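PDB 4D05: Atp-dependent DNA ligase from Psychromonas sp., which catalyses the ATP-dependent joining of DNA strand breaks, passing through an enzyme-adenylate intermediate with AMP held in its active-site pocket. Local coordinates for residues A[105-108]-A[109-113]; A[15-18]-A[19-22]; A[114-117]-A[118-122]; A[140-143]-A[144-148]; A[212-215]-A[216-220]. All blocks are in the same frame, centred on the assembly; numbering follows the deposited sequence.

Contact 1. Residues A[105-108]-A[109-113]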
loop_
_atom_site.group_PDB
_atom_site.type_symbol
_atom_site.label_atom_id
_atom_site.label_comp_id
_atom_site.label_asym_id
_atom_site.label_seq_id
_atom_site.Cartn_x
_atom_site.Cartn_y
_atom_site.Cartn_z
ATOM N N VAL A 105 20.055 14.458 -1.476
ATOM C CA VAL A 105 19.368 15.530 -2.196
ATOM C C VAL A 105 17.852 15.275 -2.238
ATOM O O VAL A 105 17.354 14.244 -1.738
ATOM C CB VAL A 105 19.926 15.739 -3.631
ATOM C CG1 VAL A 105 21.404 16.261 -3.593
ATOM C CG2 VAL A 105 19.829 14.489 -4.463
ATOM N N SER A 106 17.123 16.227 -2.807
ATOM C CA SER A 106 15.660 16.166 -2.837
ATOM C C SER A 106 15.162 15.049 -3.738
ATOM O O SER A 106 15.856 14.604 -4.631
ATOM C CB SER A 106 15.121 17.481 -3.438
ATOM O OG SER A 106 15.513 17.553 -4.823
ATOM N N PHE A 107 13.918 14.621 -3.531
ATOM C CA PHE A 107 13.390 13.495 -4.298
ATOM C C PHE A 107 13.382 13.784 -5.806
ATOM O O PHE A 107 13.604 12.905 -6.595
ATOM C CB PHE A 107 11.984 13.122 -3.811
ATOM C CG PHE A 107 11.442 11.882 -4.482
ATOM C CD1 PHE A 107 12.144 10.686 -4.423
ATOM C CD2 PHE A 107 10.254 11.904 -5.183
ATOM C CE1 PHE A 107 11.666 9.546 -5.056
ATOM C CE2 PHE A 107 9.791 10.767 -5.788
ATOM C CZ PHE A 107 10.504 9.581 -5.719
ATOM N N GLU A 108 13.116 15.023 -6.207
ATOM C CA GLU A 108 13.154 15.375 -7.615
ATOM C C GLU A 108 14.498 15.016 -8.271
ATOM O O GLU A 108 14.535 14.457 -9.361
ATOM C CB GLU A 108 12.837 16.854 -7.793
ATOM C CG GLU A 108 12.721 17.227 -9.225
ATOM C CD GLU A 108 12.108 18.589 -9.363
ATOM O OE1 GLU A 108 10.849 18.675 -9.313
ATOM O OE2 GLU A 108 12.884 19.572 -9.433
ATOM N N GLN A 109 15.609 15.353 -7.614
ATOM C CA GLN A 109 16.922 14.962 -8.149
ATOM C C GLN A 109 17.166 13.475 -8.048
ATOM O O GLN A 109 17.889 12.910 -8.857
ATOM C CB GLN A 109 18.043 15.732 -7.453
ATOM C CG GLN A 109 18.175 17.170 -7.949
ATOM C CD GLN A 109 19.409 17.892 -7.404
ATOM O OE1 GLN A 109 20.340 17.279 -6.908
ATOM N NE2 GLN A 109 19.425 19.205 -7.548
ATOM N N ARG A 110 16.586 12.827 -7.045
ATOM C CA ARG A 110 16.730 11.391 -6.954
ATOM C C ARG A 110 16.040 10.716 -8.138
ATOM O O ARG A 110 16.557 9.777 -8.678
ATOM C CB ARG A 110 16.214 10.862 -5.615
ATOM C CG ARG A 110 16.991 11.480 -4.470
ATOM C CD ARG A 110 16.877 10.988 -3.086
ATOM N NE ARG A 110 15.582 10.628 -2.577
ATOM C CZ ARG A 110 14.846 11.298 -1.693
ATOM N NH1 ARG A 110 15.135 12.530 -1.296
ATOM N NH2 ARG A 110 13.728 10.744 -1.265
ATOM N N ILE A 111 14.865 11.194 -8.541
ATOM C CA ILE A 111 14.209 10.641 -9.722
ATOM C C ILE A 111 15.095 10.784 -10.952
ATOM O O ILE A 111 15.254 9.871 -11.750
ATOM C CB ILE A 111 12.881 11.354 -9.992
ATOM C CG1 ILE A 111 11.857 11.047 -8.884
ATOM C CG2 ILE A 111 12.333 10.953 -11.335
ATOM C CD1 ILE A 111 10.604 11.900 -8.998
ATOM N N ASN A 112 15.699 11.954 -11.115
ATOM C CA ASN A 112 16.548 12.150 -12.279
ATOM C C ASN A 112 17.719 11.167 -12.288
ATOM O O ASN A 112 18.059 10.592 -13.324
ATOM C CB ASN A 112 17.027 13.591 -12.332
ATOM C CG ASN A 112 17.584 13.945 -13.656
ATOM O OD1 ASN A 112 18.773 13.723 -13.890
ATOM N ND2 ASN A 112 16.715 14.480 -14.583
ATOM N N LYS A 113 18.315 10.959 -11.122
ATOM C CA LYS A 113 19.403 9.992 -11.029
ATOM C C LYS A 113 18.913 8.570 -11.327
ATOM O O LYS A 113 19.581 7.829 -12.038
ATOM C CB LYS A 113 20.105 10.058 -9.683
ATOM C CG LYS A 113 21.320 9.163 -9.621
ATOM C CD LYS A 113 22.132 9.399 -8.390
ATOM C CE LYS A 113 23.344 8.528 -8.379
ATOM N NZ LYS A 113 24.253 8.855 -7.245
#
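Arg110 folds back over the first turn of helix 107-121 and hands NH1 to Val105 O, a bond of 2.8 Å with an N-H...O angle of 158°. The acceptor lies almost in the guanidinium plane, so the group meets it squarely at an edge. A bend at chi3 (-41°) turns the guanidinium back toward the start of the helix. One of its faces then rests on Phe107 CA, while NH2 comes within 3.5 Å of Phe107 CD1, the planes of the two groups standing 61° apart. On the Phe107 ring, Ile111 makes a CH-pi contact: CG1 sits over one face, 3.9 Å from the centroid, and CD1 reaches CE2 at 3.5 Å. On another side of the helix, Val105 CG1 lies 3.6 Å from Gln109 OE1. Behind these side chains runs the backbone ladder that begins at Ser106, the N-cap residue, whose O accepts from Arg110 N at 3.1 Å. Further out, His158 stacks with the Phe107 ring, and Glu108 OE1 bonds to Tyr22 OH. Arg110 NE forms a salt bridge with Asp99, and NH1 also donates to Ala162 O. The guanidinium is thus fixed in rotation by two backbone carbonyls and a carboxylate, and its buried positive charge is probably balanced by Asp99 at the point where the helix starts.

Contact 2. Residues A[15-18]-A[19-22]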
loop_
_atom_site.group_PDB
_atom_site.type_symbol
_atom_site.label_atom_id
_atom_site.label_comp_id
_atom_site.label_asym_id
_atom_site.label_seq_id
_atom_site.Cartn_x
_atom_site.Cartn_y
_atom_site.Cartn_z
ATOM N N ASP A 15 -5.656 17.930 2.381
ATOM C CA ASP A 15 -5.337 19.342 2.259
ATOM C C ASP A 15 -3.919 19.593 1.743
ATOM O O ASP A 15 -3.340 20.643 1.976
ATOM C CB ASP A 15 -5.568 20.063 3.582
ATOM C CG ASP A 15 -4.542 19.718 4.614
ATOM O OD1 ASP A 15 -3.991 18.595 4.546
ATOM O OD2 ASP A 15 -4.282 20.574 5.489
ATOM N N ILE A 16 -3.361 18.652 1.014
ATOM C CA ILE A 16 -2.044 18.889 0.413
ATOM C C ILE A 16 -2.161 19.729 -0.862
ATOM O O ILE A 16 -3.241 19.870 -1.447
ATOM C CB ILE A 16 -1.368 17.565 0.057
ATOM C CG1 ILE A 16 -2.266 16.773 -0.910
ATOM C CG2 ILE A 16 -1.091 16.772 1.347
ATOM C CD1 ILE A 16 -1.636 15.454 -1.417
ATOM N N ASP A 17 -1.038 20.265 -1.310
ATOM C CA ASP A 17 -0.974 20.863 -2.631
ATOM C C ASP A 17 -0.465 19.750 -3.520
ATOM O O ASP A 17 0.742 19.485 -3.571
ATOM C CB ASP A 17 -0.016 22.048 -2.629
ATOM C CG ASP A 17 0.237 22.616 -4.012
ATOM O OD1 ASP A 17 -0.301 22.090 -5.039
ATOM O OD2 ASP A 17 1.029 23.585 -4.063
ATOM N N VAL A 18 -1.394 19.090 -4.209
ATOM C CA VAL A 18 -1.056 17.914 -5.013
ATOM C C VAL A 18 -0.003 18.207 -6.076
ATOM O O VAL A 18 0.702 17.291 -6.479
ATOM C CB VAL A 18 -2.294 17.246 -5.641
ATOM C CG1 VAL A 18 -2.844 18.053 -6.806
ATOM C CG2 VAL A 18 -1.936 15.880 -6.119
ATOM N N THR A 19 0.135 19.463 -6.512
ATOM C CA THR A 19 1.091 19.783 -7.576
ATOM C C THR A 19 2.533 19.670 -7.116
ATOM O O THR A 19 3.459 19.730 -7.931
ATOM C CB THR A 19 0.870 21.189 -8.184
ATOM O OG1 THR A 19 1.295 22.196 -7.255
ATOM C CG2 THR A 19 -0.638 21.368 -8.514
ATOM N N GLN A 20 2.748 19.507 -5.819
ATOM C CA GLN A 20 4.108 19.401 -5.295
ATOM C C GLN A 20 4.555 17.957 -5.190
ATOM O O GLN A 20 5.701 17.710 -4.813
ATOM C CB GLN A 20 4.177 20.026 -3.924
ATOM C CG GLN A 20 3.636 21.378 -3.927
ATOM C CD GLN A 20 4.638 22.354 -3.531
ATOM O OE1 GLN A 20 5.672 22.486 -4.188
ATOM N NE2 GLN A 20 4.369 23.058 -2.445
ATOM N N TYR A 21 3.673 17.013 -5.529
ATOM C CA TYR A 21 3.991 15.593 -5.347
ATOM C C TYR A 21 4.153 14.828 -6.639
ATOM O O TYR A 21 3.355 14.970 -7.570
ATOM C CB TYR A 21 2.881 14.903 -4.557
ATOM C CG TYR A 21 2.787 15.432 -3.182
ATOM C CD1 TYR A 21 2.150 16.641 -2.939
ATOM C CD2 TYR A 21 3.357 14.760 -2.120
ATOM C CE1 TYR A 21 2.091 17.157 -1.688
ATOM C CE2 TYR A 21 3.295 15.276 -0.857
ATOM C CZ TYR A 21 2.656 16.488 -0.648
ATOM O OH TYR A 21 2.585 17.057 0.601
ATOM N N TYR A 22 5.159 13.962 -6.674
ATOM C CA TYR A 22 5.260 12.979 -7.727
ATOM C C TYR A 22 4.353 11.795 -7.397
ATOM O O TYR A 22 4.377 11.270 -6.280
ATOM C CB TYR A 22 6.719 12.510 -7.921
ATOM C CG TYR A 22 7.495 13.541 -8.725
ATOM C CD1 TYR A 22 7.402 13.573 -10.116
ATOM C CD2 TYR A 22 8.256 14.497 -8.095
ATOM C CE1 TYR A 22 8.089 14.533 -10.867
ATOM C CE2 TYR A 22 8.937 15.460 -8.819
ATOM C CZ TYR A 22 8.845 15.475 -10.199
ATOM O OH TYR A 22 9.540 16.451 -10.903
HETATM O O HOH W 1 1.391 19.900 0.487
HETATM O O HOH W 2 1.334 15.929 -8.785
#
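Asp17 and Thr19 form an Asx turn that opens the short 3-10 segment leading into strand 21-26, the strand that carries Lys26 of the AMP pocket. Asp17 OD1 accepts twice from Thr19, from OG1 at 2.7 Å and from the backbone N at 3.0 Å, both donors arriving from the same face of the carboxylate. The hydroxyl comes on the syn side, somewhat out of plane, and the N-H from higher above it. The conformations that allow this are complementary: Asp17 has CG anti to its own N (chi1 173°), whereas Thr19 holds OG1 between N and the carbonyl carbon (chi1 73°). The other carboxylate oxygen, OD2, lies 3.4 Å from Gln20 CG, across which the aspartate passes at about a right angle. Main-chain bonds from Gln20 N to Asp17 O and from Tyr21 N to Val18 O close the tight turn. Tyr21 swings its ring back under it, the edge of the ring facing Asp17 O, which is 3.2 Å from CD1. Ile16 covers one face with CD1, and its CB lies 3.9 Å from Tyr21 CE1. His159 meets the same ring edge-to-face, and Leu157 and Met173 also touch it. With a leucine in place of Tyr21, Ile16 would probably lose the flat surface it lies on, and the water bridge to the loop would be broken. That water accepts from Asp17 N at 3.0 Å and donates to Tyr21 OH at 3.1 Å.

Contact 3. Residues A[114-117]-A[118-122]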
loop_
_atom_site.group_PDB
_atom_site.type_symbol
_atom_site.label_atom_id
_atom_site.label_comp_id
_atom_site.label_asym_id
_atom_site.label_seq_id
_atom_site.Cartn_x
_atom_site.Cartn_y
_atom_site.Cartn_z
HETATM N N MSE A 114 17.774 8.187 -10.758
HETATM C CA MSE A 114 17.255 6.852 -10.992
HETATM C C MSE A 114 17.011 6.585 -12.479
HETATM O O MSE A 114 17.297 5.486 -12.967
HETATM C CB MSE A 114 15.942 6.640 -10.210
HETATM C CG MSE A 114 16.166 6.495 -8.747
HETATM SE SE MSE A 114 14.535 5.860 -7.800
HETATM C CE MSE A 114 13.572 7.510 -7.866
ATOM N N GLN A 115 16.486 7.579 -13.201
ATOM C CA GLN A 115 16.227 7.425 -14.645
ATOM C C GLN A 115 17.531 7.075 -15.349
ATOM O O GLN A 115 17.561 6.180 -16.170
ATOM C CB GLN A 115 15.638 8.693 -15.281
ATOM C CG GLN A 115 14.244 9.054 -14.770
ATOM C CD GLN A 115 13.685 10.403 -15.292
ATOM O OE1 GLN A 115 14.264 11.472 -15.063
ATOM N NE2 GLN A 115 12.500 10.350 -15.917
ATOM N N THR A 116 18.594 7.795 -15.020
ATOM C CA THR A 116 19.916 7.524 -15.586
ATOM C C THR A 116 20.454 6.156 -15.201
ATOM O O THR A 116 20.952 5.429 -16.045
ATOM C CB THR A 116 20.920 8.623 -15.199
ATOM O OG1 THR A 116 20.503 9.864 -15.774
ATOM C CG2 THR A 116 22.279 8.307 -15.758
ATOM N N LEU A 117 20.368 5.805 -13.922
ATOM C CA LEU A 117 20.826 4.502 -13.463
ATOM C C LEU A 117 20.127 3.367 -14.233
ATOM O O LEU A 117 20.771 2.426 -14.705
ATOM C CB LEU A 117 20.578 4.338 -11.962
ATOM C CG LEU A 117 21.383 5.230 -11.013
ATOM C CD1 LEU A 117 20.905 4.957 -9.595
ATOM C CD2 LEU A 117 22.877 4.991 -11.145
ATOM N N VAL A 118 18.800 3.449 -14.356
ATOM C CA VAL A 118 18.061 2.422 -15.070
ATOM C C VAL A 118 18.449 2.345 -16.553
ATOM O O VAL A 118 18.667 1.241 -17.095
ATOM C CB VAL A 118 16.529 2.603 -14.862
ATOM C CG1 VAL A 118 15.746 1.717 -15.820
ATOM C CG2 VAL A 118 16.158 2.330 -13.405
ATOM N N THR A 119 18.550 3.500 -17.207
ATOM C CA THR A 119 18.900 3.543 -18.644
ATOM C C THR A 119 20.309 2.995 -18.898
ATOM O O THR A 119 20.532 2.171 -19.828
ATOM C CB THR A 119 18.718 4.976 -19.212
ATOM O OG1 THR A 119 17.350 5.384 -19.043
ATOM C CG2 THR A 119 19.031 4.986 -20.703
ATOM N N ASP A 120 21.246 3.389 -18.051
ATOM C CA ASP A 120 22.659 2.974 -18.194
ATOM C C ASP A 120 22.833 1.473 -17.920
ATOM O O ASP A 120 23.590 0.796 -18.572
ATOM C CB ASP A 120 23.553 3.771 -17.237
ATOM C CG ASP A 120 23.765 5.222 -17.696
ATOM O OD1 ASP A 120 23.322 5.581 -18.817
ATOM O OD2 ASP A 120 24.372 6.006 -16.937
ATOM N N THR A 121 22.129 0.961 -16.929
ATOM C CA THR A 121 22.196 -0.447 -16.597
ATOM C C THR A 121 21.616 -1.294 -17.748
ATOM O O THR A 121 22.164 -2.345 -18.077
ATOM C CB THR A 121 21.426 -0.711 -15.271
ATOM O OG1 THR A 121 22.044 0.027 -14.209
ATOM C CG2 THR A 121 21.418 -2.170 -14.922
ATOM N N ASN A 122 20.515 -0.827 -18.343
ATOM C CA ASN A 122 19.899 -1.465 -19.513
ATOM C C ASN A 122 19.640 -2.938 -19.305
ATOM O O ASN A 122 19.960 -3.775 -20.152
ATOM C CB ASN A 122 20.769 -1.255 -20.766
ATOM C CG ASN A 122 20.005 -1.512 -22.059
ATOM O OD1 ASN A 122 18.811 -1.273 -22.149
ATOM N ND2 ASN A 122 20.697 -2.011 -23.055
#
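The C-terminal half of helix 107-121, the crossover helix of the beta-alpha-beta unit that links strands 94-99 and 126-128, brings together residues 114-117 and 118-122. Two threonines fold their hydroxyls back onto the preceding turn. Thr119 OG1 donates to Gln115 O at 3.0 Å, and Thr121 OG1 to Leu117 O at 2.8 Å. In each case the backbone N of the same threonine binds the same carbonyl, hydroxyl and N-H arriving from opposite faces of its plane, so two donors grip each oxygen. This follows from the first torsion, -59° in Thr119 and -62° in Thr121, which sets OG1 beside the backbone N. Between them, Asp120 lies alongside Thr116 with its side chain pointing the same way, OD2 3.3 Å from Thr116 CG2. Were Thr121 replaced by a glycine, Leu117 O would probably be left with one donor instead of two, and the contacts of the side chain with Ser56, Pro58 and Leu126 would be lost. Met114, a selenomethionine, and Val118 turn from the helix onto Ile97 and Met128, thereby seating it against the two parallel strands it connects, while Leu117 touches Thr60 in a loop.

Contact 4. Residues A[140-143]-A[144-148]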
loop_
_atom_site.group_PDB
_atom_site.type_symbol
_atom_site.label_atom_id
_atom_site.label_comp_id
_atom_site.label_asym_id
_atom_site.label_seq_id
_atom_site.Cartn_x
_atom_site.Cartn_y
_atom_site.Cartn_z
ATOM N N LEU A 140 -6.410 13.401 -9.767
ATOM C CA LEU A 140 -5.727 12.388 -8.984
ATOM C C LEU A 140 -6.678 11.206 -8.700
ATOM O O LEU A 140 -6.307 10.022 -8.832
ATOM C CB LEU A 140 -5.248 13.011 -7.681
ATOM C CG LEU A 140 -4.516 12.060 -6.744
ATOM C CD1 LEU A 140 -3.176 11.657 -7.331
ATOM C CD2 LEU A 140 -4.379 12.681 -5.338
ATOM N N PHE A 141 -7.924 11.525 -8.342
ATOM C CA PHE A 141 -8.891 10.482 -7.992
ATOM C C PHE A 141 -9.379 9.787 -9.266
ATOM O O PHE A 141 -9.750 8.621 -9.254
ATOM C CB PHE A 141 -10.075 11.083 -7.226
ATOM C CG PHE A 141 -9.836 11.343 -5.761
ATOM C CD1 PHE A 141 -8.579 11.340 -5.202
ATOM C CD2 PHE A 141 -10.938 11.563 -4.915
ATOM C CE1 PHE A 141 -8.392 11.563 -3.845
ATOM C CE2 PHE A 141 -10.751 11.805 -3.553
ATOM C CZ PHE A 141 -9.449 11.800 -3.033
ATOM N N ASP A 142 -9.381 10.496 -10.387
ATOM C CA ASP A 142 -9.681 9.842 -11.660
ATOM C C ASP A 142 -8.575 8.829 -11.992
ATOM O O ASP A 142 -8.866 7.706 -12.418
ATOM C CB ASP A 142 -9.827 10.896 -12.798
ATOM C CG ASP A 142 -10.686 10.417 -13.979
ATOM O OD1 ASP A 142 -11.637 9.644 -13.793
ATOM O OD2 ASP A 142 -10.407 10.869 -15.119
ATOM N N LEU A 143 -7.321 9.249 -11.832
ATOM C CA LEU A 143 -6.171 8.360 -12.037
ATOM C C LEU A 143 -6.251 7.144 -11.108
ATOM O O LEU A 143 -6.019 6.022 -11.550
ATOM C CB LEU A 143 -4.857 9.101 -11.830
ATOM C CG LEU A 143 -3.614 8.226 -11.881
ATOM C CD1 LEU A 143 -3.462 7.505 -13.201
ATOM C CD2 LEU A 143 -2.425 9.088 -11.592
ATOM N N LEU A 144 -6.597 7.379 -9.844
ATOM C CA LEU A 144 -6.742 6.273 -8.887
ATOM C C LEU A 144 -7.741 5.249 -9.446
ATOM O O LEU A 144 -7.519 4.033 -9.403
ATOM C CB LEU A 144 -7.161 6.800 -7.532
ATOM C CG LEU A 144 -7.398 5.768 -6.451
ATOM C CD1 LEU A 144 -6.165 4.962 -6.206
ATOM C CD2 LEU A 144 -7.831 6.498 -5.187
ATOM N N ASN A 145 -8.884 5.733 -9.918
ATOM C CA ASN A 145 -9.846 4.830 -10.536
ATOM C C ASN A 145 -9.310 4.057 -11.743
ATOM O O ASN A 145 -9.559 2.872 -11.893
ATOM C CB ASN A 145 -11.125 5.575 -10.961
ATOM C CG ASN A 145 -12.229 4.596 -11.325
ATOM O OD1 ASN A 145 -12.597 3.734 -10.507
ATOM N ND2 ASN A 145 -12.729 4.686 -12.532
ATOM N N LYS A 146 -8.585 4.726 -12.636
ATOM C CA LYS A 146 -8.003 4.037 -13.778
ATOM C C LYS A 146 -7.107 2.882 -13.339
ATOM O O LYS A 146 -7.174 1.774 -13.889
ATOM C CB LYS A 146 -7.202 5.007 -14.619
ATOM C CG LYS A 146 -8.038 6.052 -15.302
ATOM C CD LYS A 146 -7.127 7.053 -16.128
ATOM C CE LYS A 146 -7.907 8.192 -16.750
ATOM N NZ LYS A 146 -6.948 9.075 -17.523
ATOM N N VAL A 147 -6.289 3.156 -12.344
ATOM C CA VAL A 147 -5.315 2.169 -11.868
ATOM C C VAL A 147 -6.062 1.006 -11.224
ATOM O O VAL A 147 -5.803 -0.164 -11.541
ATOM C CB VAL A 147 -4.382 2.819 -10.867
ATOM C CG1 VAL A 147 -3.581 1.754 -10.083
ATOM C CG2 VAL A 147 -3.452 3.731 -11.587
ATOM N N VAL A 148 -7.045 1.311 -10.372
ATOM C CA VAL A 148 -7.757 0.237 -9.657
ATOM C C VAL A 148 -8.650 -0.620 -10.595
ATOM O O VAL A 148 -8.719 -1.858 -10.464
ATOM C CB VAL A 148 -8.551 0.819 -8.474
ATOM C CG1 VAL A 148 -9.546 -0.205 -7.885
ATOM C CG2 VAL A 148 -7.586 1.370 -7.412
HETATM O O HOH W 3 -12.163 6.876 -14.414
#
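The carboxylate of Asp142 and the amide of Asn145, three residues apart on helix 137-149, are joined through a water that donates to Asp142 OD1 and accepts from Asn145 ND2, both at 2.9 Å. The water stands well above the carboxylate plane. On the same face lies the aliphatic end of Lys146, with CE above OD2 at 4.0 Å. Lysine NZ stays 4.6 Å from Asp142 OD2, too far for a salt bridge, although the opposite charges probably still attract. Lys146 gets there as a fully extended chain, its CG beside the backbone N (chi1 -67°), which lays its methylenes back along the preceding turn and puts CG 3.4 Å from Asp142 O. At its other end the Asn145 amide gives OD1 to Lys177 NZ. Another side of the helix is apolar: Leu143 CD1 meets Val147 CG2 at 4.1 Å, the two side chains crossing at a slant. Backbone bonds such as Val147 N to Leu143 O, 3.0 Å, keep these residues in step. Leu140, Leu143, Leu144 and Val147 all pack on Leu155, and Leu140 and Leu143 also on Val23. This is the pattern of an amphipathic helix laid on a beta-sheet, here the one whose strand 21-26 supplies residues of the AMP pocket.

Contact 5. Residues A[212-215]-A[216-220]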
loop_
_atom_site.group_PDB
_atom_site.type_symbol
_atom_site.label_atom_id
_atom_site.label_comp_id
_atom_site.label_asym_id
_atom_site.label_seq_id
_atom_site.Cartn_x
_atom_site.Cartn_y
_atom_site.Cartn_z
ATOM N N PHE A 212 -18.942 3.407 17.316
ATOM C CA PHE A 212 -19.647 4.091 16.226
ATOM C C PHE A 212 -20.619 3.193 15.527
ATOM O O PHE A 212 -20.581 1.959 15.676
ATOM C CB PHE A 212 -18.671 4.715 15.203
ATOM C CG PHE A 212 -17.790 3.721 14.518
ATOM C CD1 PHE A 212 -16.651 3.241 15.152
ATOM C CD2 PHE A 212 -18.109 3.250 13.243
ATOM C CE1 PHE A 212 -15.824 2.301 14.517
ATOM C CE2 PHE A 212 -17.295 2.342 12.585
ATOM C CZ PHE A 212 -16.145 1.851 13.239
ATOM N N LYS A 213 -21.515 3.835 14.781
ATOM C CA LYS A 213 -22.576 3.142 14.043
ATOM C C LYS A 213 -22.145 2.769 12.629
ATOM O O LYS A 213 -21.548 3.572 11.931
ATOM C CB LYS A 213 -23.788 4.069 13.960
ATOM C CG LYS A 213 -24.958 3.518 13.206
ATOM C CD LYS A 213 -26.139 4.468 13.231
ATOM C CE LYS A 213 -26.019 5.548 12.168
ATOM N NZ LYS A 213 -27.337 6.246 12.078
ATOM N N ILE A 214 -22.524 1.576 12.190
ATOM C CA ILE A 214 -22.382 1.147 10.815
ATOM C C ILE A 214 -23.738 0.708 10.298
ATOM O O ILE A 214 -24.315 -0.281 10.799
ATOM C CB ILE A 214 -21.366 -0.009 10.653
ATOM C CG1 ILE A 214 -19.976 0.446 11.077
ATOM C CG2 ILE A 214 -21.345 -0.521 9.218
ATOM C CD1 ILE A 214 -18.974 -0.699 11.123
ATOM N N GLY A 215 -24.261 1.445 9.309
ATOM C CA GLY A 215 -25.601 1.160 8.789
ATOM C C GLY A 215 -25.616 0.703 7.341
ATOM O O GLY A 215 -26.678 0.393 6.814
ATOM N N SER A 216 -24.451 0.676 6.695
ATOM C CA SER A 216 -24.359 0.301 5.280
ATOM C C SER A 216 -23.403 -0.872 5.077
ATOM O O SER A 216 -22.595 -1.182 5.941
ATOM C CB SER A 216 -23.891 1.505 4.445
ATOM O OG SER A 216 -24.922 2.492 4.493
ATOM N N GLY A 217 -23.497 -1.509 3.920
ATOM C CA GLY A 217 -22.640 -2.631 3.578
ATOM C C GLY A 217 -23.280 -3.986 3.884
ATOM O O GLY A 217 -22.625 -5.013 3.742
ATOM N N PHE A 218 -24.553 -4.003 4.290
ATOM C CA PHE A 218 -25.235 -5.245 4.609
ATOM C C PHE A 218 -26.068 -5.724 3.425
ATOM O O PHE A 218 -26.790 -4.935 2.800
ATOM C CB PHE A 218 -26.188 -5.057 5.796
ATOM C CG PHE A 218 -25.494 -4.627 7.049
ATOM C CD1 PHE A 218 -24.743 -5.540 7.792
ATOM C CD2 PHE A 218 -25.588 -3.332 7.495
ATOM C CE1 PHE A 218 -24.107 -5.130 8.966
ATOM C CE2 PHE A 218 -24.956 -2.940 8.642
ATOM C CZ PHE A 218 -24.221 -3.828 9.377
ATOM N N SER A 219 -26.020 -7.021 3.162
ATOM C CA SER A 219 -26.901 -7.618 2.179
ATOM C C SER A 219 -28.285 -7.750 2.801
ATOM O O SER A 219 -28.421 -7.648 4.009
ATOM C CB SER A 219 -26.405 -9.002 1.815
ATOM O OG SER A 219 -26.494 -9.829 2.953
ATOM N N ASP A 220 -29.303 -8.049 2.018
ATOM C CA ASP A 220 -30.609 -8.197 2.648
ATOM C C ASP A 220 -30.628 -9.405 3.578
ATOM O O ASP A 220 -31.293 -9.383 4.617
ATOM C CB ASP A 220 -31.734 -8.219 1.618
ATOM C CG ASP A 220 -32.052 -6.815 1.067
ATOM O OD1 ASP A 220 -31.776 -5.756 1.737
ATOM O OD2 ASP A 220 -32.625 -6.793 -0.032
#
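Phe218 turns its ring edge toward the backbone of Ile214 and Gly215, where the chain leaves strand 211-214, an outer strand of the antiparallel sheet in the OB-like domain. CE2 leads, 3.5 Å from Ile214 O and 3.9 Å from Gly215 C; both carbonyl oxygens, of Ile214 and of Gly215, lie near the plane of the ring. The side chain of Ile214 is a looser neighbour, its CG2 branch coming to 4.4 Å from Phe218 CE2 while the remainder leads away to Ile202 on the adjoining strand. Phe218 holds CG beside its backbone N (chi1 -61°), which carries the ring back over the turn rather than onward toward helix 220-224. The slightly positive ring-edge hydrogens probably make this a mildly favourable approach to the carbonyl oxygens. Phe251 stacks with the same ring, and its backbone is hydrogen-bonded to that of Ser216, so Phe251 of strand 250-256 is joined to the loop by its ring and by its backbone. The turn itself depends on Gly217: with phi at 95° and psi near zero, a CB would be jammed against the preceding carbonyl oxygen. Arg223 NH2 binds Gly215 O, tying the bend to helix 220-224, for which Ser219 is the N-cap residue. The same CG2 methyl of Ile214 also lies 3.6 Å from Ser216 O.

In the fold
Along the chain the order is contact 2, 1, 3, 4 and 5, each closing before the next opens. Contacts 1 and 3 share helix 107-121, their centres 13 Å apart, and meet where Phe107 packs on Met114. Contact 2 touches contact 1 through Tyr22, 17 Å away between centres, and contact 4 through Val18 and Leu140, 16 Å away, so that it lies between the two helices. These four belong to the adenylation domain that holds AMP. Contact 5 stands alone in the OB-like domain, 26 Å from contact 4 and 50 Å from contact 3 between centres, consistent with a two-domain ligase whose parts can move relative to each other.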